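PDB 3B7F: glycosyl hydrolase, BNR repeat, which is of experimentally undefined function, but folds as a seven-bladed beta-propeller with BNR repeats and is probably a hydrolase, perhaps acting on glycosides. Local coordinates for residues A33-S38 with G49-G54; R98-N103 with G139-T144; A345-A350 with A387-R392. One frame throughout, in Å; residues are numbered along the deposited sequence.

Interaction 1. Residues A33-S38 with G49-G54; sequences AWFLAS and GPVFLG
Ala33 and Val51 face each other as an antiparallel hydrogen-bonded pair, and the N-H and C=O of each are taken up by the other. Ala33 N gives a nearly straight bond to Val51 O (2.9 Å, N-H...O angle 172°). The return bond from Val51 N to Ala33 O has the same length, 2.9 Å, but is more bent, at 157°. Both donors lie in the plane of the carbonyl they address. Ala33 O also accepts a softer CA-H...O contact from Pro50 CA at 3.4 Å. Pro50, with no N-H and a cis bond to Gly49, lies where the ladder slips by one residue: the next backbone partner of Phe35 is Arg48, leaving Gly49 and Pro50 opposite the single residue Trp34, consistent with a beta bulge. The backbone of Trp34 is served instead from the other side of its strand, by Val27.

The indole covers Gly49 and Pro50. With CG anti to the carbonyl carbon (chi1 -86°), the Trp34 ring swings over Pro50 and lies alongside it. Pro50 CB sits over the face of the six-membered ring, 3.8 Å from its centroid, a CH-pi contact, while Gly49 CA approaches the five-membered ring off-centre. Farther along, Leu53 CD1 comes obliquely to Trp34 CH2 at 4.2 Å. On the other side of the sheet Val51 CG2 meets the edge of the Phe35 ring, 3.7 Å from CE2, the two side chains crossing at about a right angle. Met72 and Trp93 touch this side as well, and Arg48 makes a cation-pi contact with Phe35. Paired strands 32-38 and 45-51 form the outer hairpin of one four-stranded antiparallel blade of the seven-bladed beta-propeller.

Interaction 2. Residues R98-N103 with G139-T144; sequences RPPAFN and GLFRST. With EDO (1,2-ethanediol), chain Q.
Pro100 sets its CB over Phe141, where the loop leading from one propeller blade to the next crosses strand 139-143, whose end runs into what the sequence from Ser143 to Trp150 suggests is an Asp box, the signature of BNR repeats. Ser143 OG bonds back to Gly147 N and Ser149 O within this turn.

The tight part centres on the Phe141 ring. Pro100 CB stands over one face, 3.9 Å from the centroid and only 14° off the normal, a CH-pi contact. Ala101 O comes in at the ring's edge, near its plane, 3.3 Å from Phe141 CE2. Phe102 adds the second ring: Phe141 CZ lies over its face, 3.9 Å from Phe102 CD1, with the ring planes inclined at 59°. Phe102 CE1 also rests against Gly139 CA at 4.0 Å. Thr135 and Pro152 pack on Phe141 too, and Trp150 touches Pro100.

No hydrogen bond joins 98-103 to 139-144, and the solvent side is looser: Ala101 turns its CB away from the strand, and the exposed Thr144, just past the strand, meets an ethanediol, probably from the crystallisation liquor, instead of the loop. The diol also bonds to Ser149 O. Thr144 N donates to ethanediol O1 almost straight (2.8 Å, 177°), and Thr144 OG1 and ethanediol O2 are hydrogen-bonded at 2.8 Å.

Interaction 3. Residues A345-A350 with A387-R392; sequences AMTADA and AVQSAR
Ser390 OG donates to Ala348 O at 2.7 Å, the shortest direct polar link between the two strands. It comes from above the carbonyl plane, 41° out of it. The Ser390 main chain adds a second bond, from its N to Thr347 OG1 (3.1 Å, N-H...O angle 154°). Thr347 can accept it because its hydroxyl stands anti to its own backbone N (chi1 -167°) and reaches across to strand 387-391. Ser390 is thus held through both main chain and side chain, by two successive residues of the facing strand.

Toward the other end a water takes over. It lies 2.6 Å from both Met346 O and Val388 O and bridges the two carbonyls.

Packing fills in around these bonds. Thr347 CG2 meets Val388 CG1 at 3.9 Å, and Thr347 CB rests 3.4 Å from Val388 O. Behind them the chains come close at Ala345, whose CA is 4.1 Å from Ala387 CA. Side chains turned the other way serve neighbouring blades: Met346, a selenomethionine, packs on Pro282 and Val284, and Ala387 and Gln389 touch His59. Asp349 leads its carboxylate away to a salt bridge with Arg42 and a hydrogen bond to Tyr357.

The two strands run nearly parallel yet share no backbone-to-backbone hydrogen bond; each pairs within its own sheet. They are the innermost strands of adjacent blades, joined here by side chains and water, and strand 385-391, added to N-terminal strand 24-29, makes the Velcro closure of a beta-propeller.

Overall arrangement
Interactions 1, 2 and 3 follow one another along the chain. Interactions 1 and 3 both reach the sheet built from strands 45-51, 32-38, 24-29 and 385-391: interaction 1 at its outer hairpin, interaction 3 at its inner edge. Their centres are about 14 Å apart, nearest atoms about 7 Å. Interaction 2 lays the loop between two blades on the blade that starts with strand 116-122, its centre about 26 Å from interaction 1's and about 25 Å from interaction 3's. The centres of interactions 1 and 2 lie about 19 Å from the chain's centre, interaction 3's about 10 Å. The propeller is thus tied at its periphery within and between blades, and near its axis where the ring closes.

Interaction 1. Residues A33-S38 with G49-G54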
loop_
_atom_site.group_PDB
_atom_site.type_symbol
_atom_site.label_atom_id
_atom_site.label_comp_id
_atom_site.label_asym_id
_atom_site.label_seq_id
_atom_site.Cartn_x
_atom_site.Cartn_y
_atom_site.Cartn_z
ATOM N N ALA A 33 -14.931 -6.308 -6.124
ATOM C CA ALA A 33 -14.747 -4.922 -5.739
ATOM C C ALA A 33 -16.054 -4.385 -5.149
ATOM O O ALA A 33 -17.150 -4.641 -5.662
ATOM C CB ALA A 33 -14.327 -4.062 -6.937
ATOM N N TRP A 34 -15.928 -3.670 -4.041
ATOM C CA TRP A 34 -17.047 -2.980 -3.426
ATOM C C TRP A 34 -16.579 -1.539 -3.263
ATOM O O TRP A 34 -15.385 -1.263 -3.293
ATOM C CB TRP A 34 -17.459 -3.604 -2.105
ATOM C CG TRP A 34 -18.420 -4.739 -2.165
ATOM C CD1 TRP A 34 -19.767 -4.668 -1.954
ATOM C CD2 TRP A 34 -18.124 -6.123 -2.386
ATOM N NE1 TRP A 34 -20.317 -5.911 -2.028
ATOM C CE2 TRP A 34 -19.335 -6.824 -2.295
ATOM C CE3 TRP A 34 -16.956 -6.831 -2.704
ATOM C CZ2 TRP A 34 -19.424 -8.202 -2.501
ATOM C CZ3 TRP A 34 -17.040 -8.208 -2.885
ATOM C CH2 TRP A 34 -18.263 -8.876 -2.767
ATOM N N PHE A 35 -17.553 -0.643 -3.143
ATOM C CA PHE A 35 -17.332 0.784 -3.083
ATOM C C PHE A 35 -18.193 1.360 -2.011
ATOM O O PHE A 35 -19.383 1.028 -1.938
ATOM C CB PHE A 35 -17.683 1.413 -4.415
ATOM C CG PHE A 35 -16.842 0.910 -5.532
ATOM C CD1 PHE A 35 -15.633 1.508 -5.818
ATOM C CD2 PHE A 35 -17.230 -0.205 -6.264
ATOM C CE1 PHE A 35 -14.819 1.018 -6.836
ATOM C CE2 PHE A 35 -16.430 -0.686 -7.285
ATOM C CZ PHE A 35 -15.226 -0.067 -7.573
ATOM N N LEU A 36 -17.593 2.192 -1.157
ATOM C CA LEU A 36 -18.325 2.832 -0.054
ATOM C C LEU A 36 -18.339 4.323 -0.293
ATOM O O LEU A 36 -17.317 4.877 -0.624
ATOM C CB LEU A 36 -17.724 2.487 1.311
ATOM C CG LEU A 36 -18.143 1.165 1.929
ATOM C CD1 LEU A 36 -17.097 0.653 2.910
ATOM C CD2 LEU A 36 -19.559 1.294 2.587
ATOM N N ALA A 37 -19.500 4.963 -0.161
ATOM C CA ALA A 37 -19.601 6.418 -0.379
ATOM C C ALA A 37 -20.248 7.089 0.836
ATOM O O ALA A 37 -21.283 6.632 1.315
ATOM C CB ALA A 37 -20.383 6.717 -1.672
ATOM N N SER A 38 -19.646 8.167 1.325
ATOM C CA SER A 38 -20.189 8.888 2.475
ATOM C C SER A 38 -20.990 10.117 2.093
ATOM O O SER A 38 -20.959 10.573 0.949
ATOM C CB SER A 38 -19.083 9.352 3.410
ATOM O OG SER A 38 -18.438 10.540 2.957
ATOM N N GLY A 49 -21.860 -2.507 -4.946
ATOM C CA GLY A 49 -21.143 -3.679 -5.406
ATOM C C GLY A 49 -21.949 -4.925 -5.070
ATOM O O GLY A 49 -23.011 -4.818 -4.480
ATOM N N PRO A 50 -21.418 -6.120 -5.383
ATOM C CA PRO A 50 -20.108 -6.345 -6.011
ATOM C C PRO A 50 -19.991 -5.924 -7.483
ATOM O O PRO A 50 -20.986 -5.893 -8.216
ATOM C CB PRO A 50 -19.916 -7.873 -5.928
ATOM C CG PRO A 50 -21.252 -8.432 -5.781
ATOM C CD PRO A 50 -22.092 -7.384 -5.063
ATOM N N VAL A 51 -18.767 -5.562 -7.850
ATOM C CA VAL A 51 -18.380 -5.308 -9.209
ATOM C C VAL A 51 -17.325 -6.407 -9.432
ATOM O O VAL A 51 -16.422 -6.584 -8.608
ATOM C CB VAL A 51 -17.850 -3.873 -9.447
ATOM C CG1 VAL A 51 -17.433 -3.717 -10.908
ATOM C CG2 VAL A 51 -18.918 -2.814 -9.056
ATOM N N PHE A 52 -17.465 -7.141 -10.524
ATOM C CA PHE A 52 -16.579 -8.248 -10.871
ATOM C C PHE A 52 -16.653 -9.354 -9.811
ATOM O O PHE A 52 -15.615 -9.875 -9.403
ATOM C CB PHE A 52 -15.108 -7.800 -11.118
ATOM C CG PHE A 52 -14.917 -6.977 -12.353
ATOM C CD1 PHE A 52 -15.025 -7.565 -13.607
ATOM C CD2 PHE A 52 -14.591 -5.636 -12.275
ATOM C CE1 PHE A 52 -14.843 -6.818 -14.754
ATOM C CE2 PHE A 52 -14.405 -4.889 -13.423
ATOM C CZ PHE A 52 -14.536 -5.475 -14.654
ATOM N N LEU A 53 -17.868 -9.685 -9.359
ATOM C CA LEU A 53 -18.059 -10.754 -8.366
ATOM C C LEU A 53 -17.412 -12.012 -8.896
ATOM O O LEU A 53 -17.566 -12.334 -10.070
ATOM C CB LEU A 53 -19.534 -11.027 -8.057
ATOM C CG LEU A 53 -19.937 -12.100 -7.017
ATOM C CD1 LEU A 53 -19.596 -11.745 -5.563
ATOM C CD2 LEU A 53 -21.426 -12.324 -7.127
ATOM N N GLY A 54 -16.662 -12.688 -8.028
ATOM C CA GLY A 54 -15.932 -13.904 -8.368
ATOM C C GLY A 54 -14.500 -13.750 -8.843
ATOM O O GLY A 54 -13.799 -14.745 -8.981
#

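Interaction 2. Residues R98-N103 with G139-T144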
loop_
_atom_site.group_PDB
_atom_site.type_symbol
_atom_site.label_atom_id
_atom_site.label_comp_id
_atom_site.label_asym_id
_atom_site.label_seq_id
_atom_site.Cartn_x
_atom_site.Cartn_y
_atom_site.Cartn_z
ATOM N N ARG A 98 -3.038 -4.481 -23.445
ATOM C CA ARG A 98 -1.774 -5.167 -23.150
ATOM C C ARG A 98 -1.486 -5.103 -21.631
ATOM O O ARG A 98 -0.854 -4.157 -21.157
ATOM C CB ARG A 98 -0.621 -4.556 -23.945
ATOM C CG ARG A 98 0.738 -5.240 -23.726
ATOM C CD ARG A 98 1.876 -4.438 -24.348
ATOM N NE ARG A 98 3.177 -4.969 -23.914
ATOM C CZ ARG A 98 4.370 -4.402 -24.135
ATOM N NH1 ARG A 98 4.489 -3.237 -24.785
ATOM N NH2 ARG A 98 5.471 -5.003 -23.673
ATOM N N PRO A 99 -1.931 -6.119 -20.862
ATOM C CA PRO A 99 -1.619 -6.072 -19.433
ATOM C C PRO A 99 -0.148 -6.420 -19.152
ATOM O O PRO A 99 0.534 -6.889 -20.048
ATOM C CB PRO A 99 -2.551 -7.132 -18.850
ATOM C CG PRO A 99 -2.710 -8.127 -19.952
ATOM C CD PRO A 99 -2.744 -7.305 -21.198
ATOM N N PRO A 100 0.343 -6.158 -17.921
ATOM C CA PRO A 100 1.708 -6.521 -17.551
ATOM C C PRO A 100 2.085 -7.991 -17.833
ATOM O O PRO A 100 1.376 -8.912 -17.427
ATOM C CB PRO A 100 1.724 -6.245 -16.039
ATOM C CG PRO A 100 0.808 -5.117 -15.879
ATOM C CD PRO A 100 -0.328 -5.456 -16.801
ATOM N N ALA A 101 3.184 -8.179 -18.554
ATOM C CA ALA A 101 3.687 -9.506 -18.909
ATOM C C ALA A 101 5.162 -9.374 -19.095
ATOM O O ALA A 101 5.604 -8.424 -19.729
ATOM C CB ALA A 101 3.057 -10.009 -20.194
ATOM N N PHE A 102 5.935 -10.301 -18.527
ATOM C CA PHE A 102 7.382 -10.298 -18.695
ATOM C C PHE A 102 7.727 -10.622 -20.158
ATOM O O PHE A 102 6.978 -11.331 -20.848
ATOM C CB PHE A 102 8.061 -11.337 -17.788
ATOM C CG PHE A 102 7.930 -11.068 -16.307
ATOM C CD1 PHE A 102 8.700 -10.091 -15.694
ATOM C CD2 PHE A 102 7.087 -11.832 -15.518
ATOM C CE1 PHE A 102 8.602 -9.854 -14.314
ATOM C CE2 PHE A 102 7.000 -11.611 -14.142
ATOM C CZ PHE A 102 7.758 -10.616 -13.546
ATOM N N ASN A 103 8.858 -10.107 -20.627
ATOM C CA ASN A 103 9.339 -10.413 -21.987
ATOM C C ASN A 103 9.684 -11.915 -22.122
ATOM O O ASN A 103 9.970 -12.583 -21.111
ATOM C CB ASN A 103 10.576 -9.563 -22.358
ATOM C CG ASN A 103 10.276 -8.065 -22.461
ATOM O OD1 ASN A 103 9.147 -7.646 -22.741
ATOM N ND2 ASN A 103 11.306 -7.252 -22.237
ATOM N N GLY A 139 8.263 -7.487 -10.265
ATOM C CA GLY A 139 8.420 -6.921 -11.602
ATOM C C GLY A 139 7.784 -5.560 -11.574
ATOM O O GLY A 139 6.803 -5.372 -10.843
ATOM N N LEU A 140 8.388 -4.614 -12.306
ATOM C CA LEU A 140 7.934 -3.229 -12.423
ATOM C C LEU A 140 7.561 -2.990 -13.885
ATOM O O LEU A 140 8.348 -3.292 -14.787
ATOM C CB LEU A 140 9.035 -2.253 -11.996
ATOM C CG LEU A 140 8.691 -0.763 -11.916
ATOM C CD1 LEU A 140 7.694 -0.466 -10.783
ATOM C CD2 LEU A 140 9.954 0.063 -11.766
ATOM N N PHE A 141 6.368 -2.439 -14.089
ATOM C CA PHE A 141 5.809 -2.141 -15.399
ATOM C C PHE A 141 5.296 -0.701 -15.433
ATOM O O PHE A 141 5.042 -0.083 -14.386
ATOM C CB PHE A 141 4.672 -3.120 -15.739
ATOM C CG PHE A 141 5.124 -4.555 -15.805
ATOM C CD1 PHE A 141 5.205 -5.338 -14.648
ATOM C CD2 PHE A 141 5.490 -5.121 -17.005
ATOM C CE1 PHE A 141 5.647 -6.675 -14.707
ATOM C CE2 PHE A 141 5.936 -6.430 -17.071
ATOM C CZ PHE A 141 6.014 -7.216 -15.926
ATOM N N ARG A 142 5.153 -0.176 -16.645
ATOM C CA ARG A 142 4.701 1.185 -16.841
ATOM C C ARG A 142 3.694 1.299 -17.998
ATOM O O ARG A 142 3.822 0.631 -19.019
ATOM C CB ARG A 142 5.904 2.076 -17.120
ATOM C CG ARG A 142 5.572 3.553 -17.270
ATOM C CD ARG A 142 6.668 4.334 -17.959
ATOM N NE ARG A 142 7.796 4.663 -17.104
ATOM C CZ ARG A 142 9.083 4.320 -17.272
ATOM N NH1 ARG A 142 9.523 3.575 -18.306
ATOM N NH2 ARG A 142 9.968 4.754 -16.372
ATOM N N SER A 143 2.691 2.152 -17.800
ATOM C CA SER A 143 1.741 2.525 -18.836
ATOM C C SER A 143 1.893 4.013 -19.017
ATOM O O SER A 143 2.203 4.697 -18.052
ATOM C CB SER A 143 0.315 2.242 -18.402
ATOM O OG SER A 143 -0.589 2.516 -19.443
ATOM N N THR A 144 1.754 4.485 -20.256
ATOM C CA THR A 144 1.697 5.910 -20.582
ATOM C C THR A 144 0.336 6.285 -21.225
ATOM O O THR A 144 0.146 7.456 -21.591
ATOM C CB THR A 144 2.837 6.320 -21.525
ATOM O OG1 THR A 144 2.720 5.588 -22.749
ATOM C CG2 THR A 144 4.216 6.062 -20.874
HETATM C C1 EDO Q . 2.457 1.578 -22.884
HETATM O O1 EDO Q . 1.562 2.545 -22.309
HETATM C C2 EDO Q . 3.900 1.823 -22.481
HETATM O O2 EDO Q . 4.226 3.213 -22.617
#

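Interaction 3. Residues A345-A350 with A387-R392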
loop_
_atom_site.group_PDB
_atom_site.type_symbol
_atom_site.label_atom_id
_atom_site.label_comp_id
_atom_site.label_asym_id
_atom_site.label_seq_id
_atom_site.Cartn_x
_atom_site.Cartn_y
_atom_site.Cartn_z
ATOM N N ALA A 345 -4.625 -2.456 3.033
ATOM C CA ALA A 345 -5.952 -2.387 3.655
ATOM C C ALA A 345 -6.188 -1.241 4.676
ATOM O O ALA A 345 -7.207 -1.257 5.371
ATOM C CB ALA A 345 -6.319 -3.773 4.238
HETATM N N MSE A 346 -5.265 -0.281 4.800
HETATM C CA MSE A 346 -5.499 0.966 5.554
HETATM C C MSE A 346 -5.346 2.125 4.601
HETATM O O MSE A 346 -4.497 2.074 3.725
HETATM C CB MSE A 346 -4.523 1.268 6.684
HETATM C CG MSE A 346 -4.713 0.502 7.908
HETATM SE SE MSE A 346 -4.101 1.476 9.482
HETATM C CE MSE A 346 -2.328 1.555 8.913
ATOM N N THR A 347 -6.148 3.173 4.807
ATOM C CA THR A 347 -6.076 4.390 4.014
ATOM C C THR A 347 -6.585 5.546 4.856
ATOM O O THR A 347 -7.182 5.350 5.927
ATOM C CB THR A 347 -6.905 4.274 2.715
ATOM O OG1 THR A 347 -6.597 5.343 1.819
ATOM C CG2 THR A 347 -8.410 4.254 3.019
ATOM N N ALA A 348 -6.334 6.745 4.360
ATOM C CA ALA A 348 -6.761 7.942 5.043
ATOM C C ALA A 348 -7.273 8.928 4.002
ATOM O O ALA A 348 -6.883 8.853 2.846
ATOM C CB ALA A 348 -5.593 8.525 5.906
ATOM N N ASP A 349 -8.213 9.781 4.393
ATOM C CA ASP A 349 -8.716 10.844 3.512
ATOM C C ASP A 349 -7.896 12.143 3.765
ATOM O O ASP A 349 -6.957 12.128 4.560
ATOM C CB ASP A 349 -10.233 11.015 3.652
ATOM C CG ASP A 349 -10.672 11.549 5.003
ATOM O OD1 ASP A 349 -10.019 12.455 5.558
ATOM O OD2 ASP A 349 -11.716 11.061 5.499
ATOM N N ALA A 350 -8.249 13.238 3.073
ATOM C CA ALA A 350 -7.577 14.533 3.206
ATOM C C ALA A 350 -8.525 15.589 3.772
ATOM O O ALA A 350 -8.326 16.775 3.556
ATOM C CB ALA A 350 -6.993 14.985 1.843
ATOM N N ALA A 387 -7.333 -4.694 -0.099
ATOM C CA ALA A 387 -7.033 -3.274 -0.151
ATOM C C ALA A 387 -8.234 -2.376 0.073
ATOM O O ALA A 387 -9.348 -2.710 -0.315
ATOM C CB ALA A 387 -6.411 -2.930 -1.518
ATOM N N VAL A 388 -7.967 -1.213 0.677
ATOM C CA VAL A 388 -8.957 -0.172 0.922
ATOM C C VAL A 388 -8.202 1.091 0.580
ATOM O O VAL A 388 -7.096 1.273 1.050
ATOM C CB VAL A 388 -9.485 -0.133 2.356
ATOM C CG1 VAL A 388 -10.528 0.972 2.501
ATOM C CG2 VAL A 388 -10.071 -1.498 2.763
ATOM N N GLN A 389 -8.797 1.916 -0.274
ATOM C CA GLN A 389 -8.208 3.125 -0.769
ATOM C C GLN A 389 -9.226 4.272 -0.799
ATOM O O GLN A 389 -10.333 4.107 -1.281
ATOM C CB GLN A 389 -7.719 2.820 -2.172
ATOM C CG GLN A 389 -6.995 3.907 -2.885
ATOM C CD GLN A 389 -5.605 4.192 -2.343
ATOM O OE1 GLN A 389 -4.779 3.294 -2.225
ATOM N NE2 GLN A 389 -5.334 5.462 -2.072
ATOM N N SER A 390 -8.842 5.435 -0.293
ATOM C CA SER A 390 -9.698 6.618 -0.381
ATOM C C SER A 390 -9.713 7.187 -1.816
ATOM O O SER A 390 -8.778 6.975 -2.606
ATOM C CB SER A 390 -9.273 7.692 0.608
ATOM O OG SER A 390 -7.921 8.056 0.431
ATOM N N ALA A 391 -10.813 7.872 -2.145
ATOM C CA ALA A 391 -11.047 8.446 -3.459
ATOM C C ALA A 391 -12.036 9.593 -3.338
ATOM O O ALA A 391 -12.825 9.660 -2.376
ATOM C CB ALA A 391 -11.554 7.386 -4.444
ATOM N N ARG A 392 -11.946 10.512 -4.286
ATOM C CA ARG A 392 -12.839 11.671 -4.379
ATOM C C ARG A 392 -13.906 11.345 -5.396
ATOM O O ARG A 392 -13.569 11.101 -6.545
ATOM C CB ARG A 392 -12.092 12.921 -4.847
ATOM C CG ARG A 392 -11.336 13.620 -3.721
ATOM C CD ARG A 392 -10.494 14.837 -4.145
ATOM N NE ARG A 392 -11.099 15.634 -5.226
ATOM C CZ ARG A 392 -10.580 15.866 -6.446
ATOM N NH1 ARG A 392 -9.359 15.430 -6.818
ATOM N NH2 ARG A 392 -11.281 16.603 -7.311
HETATM O O HOH W 1 -4.489 1.589 1.163
#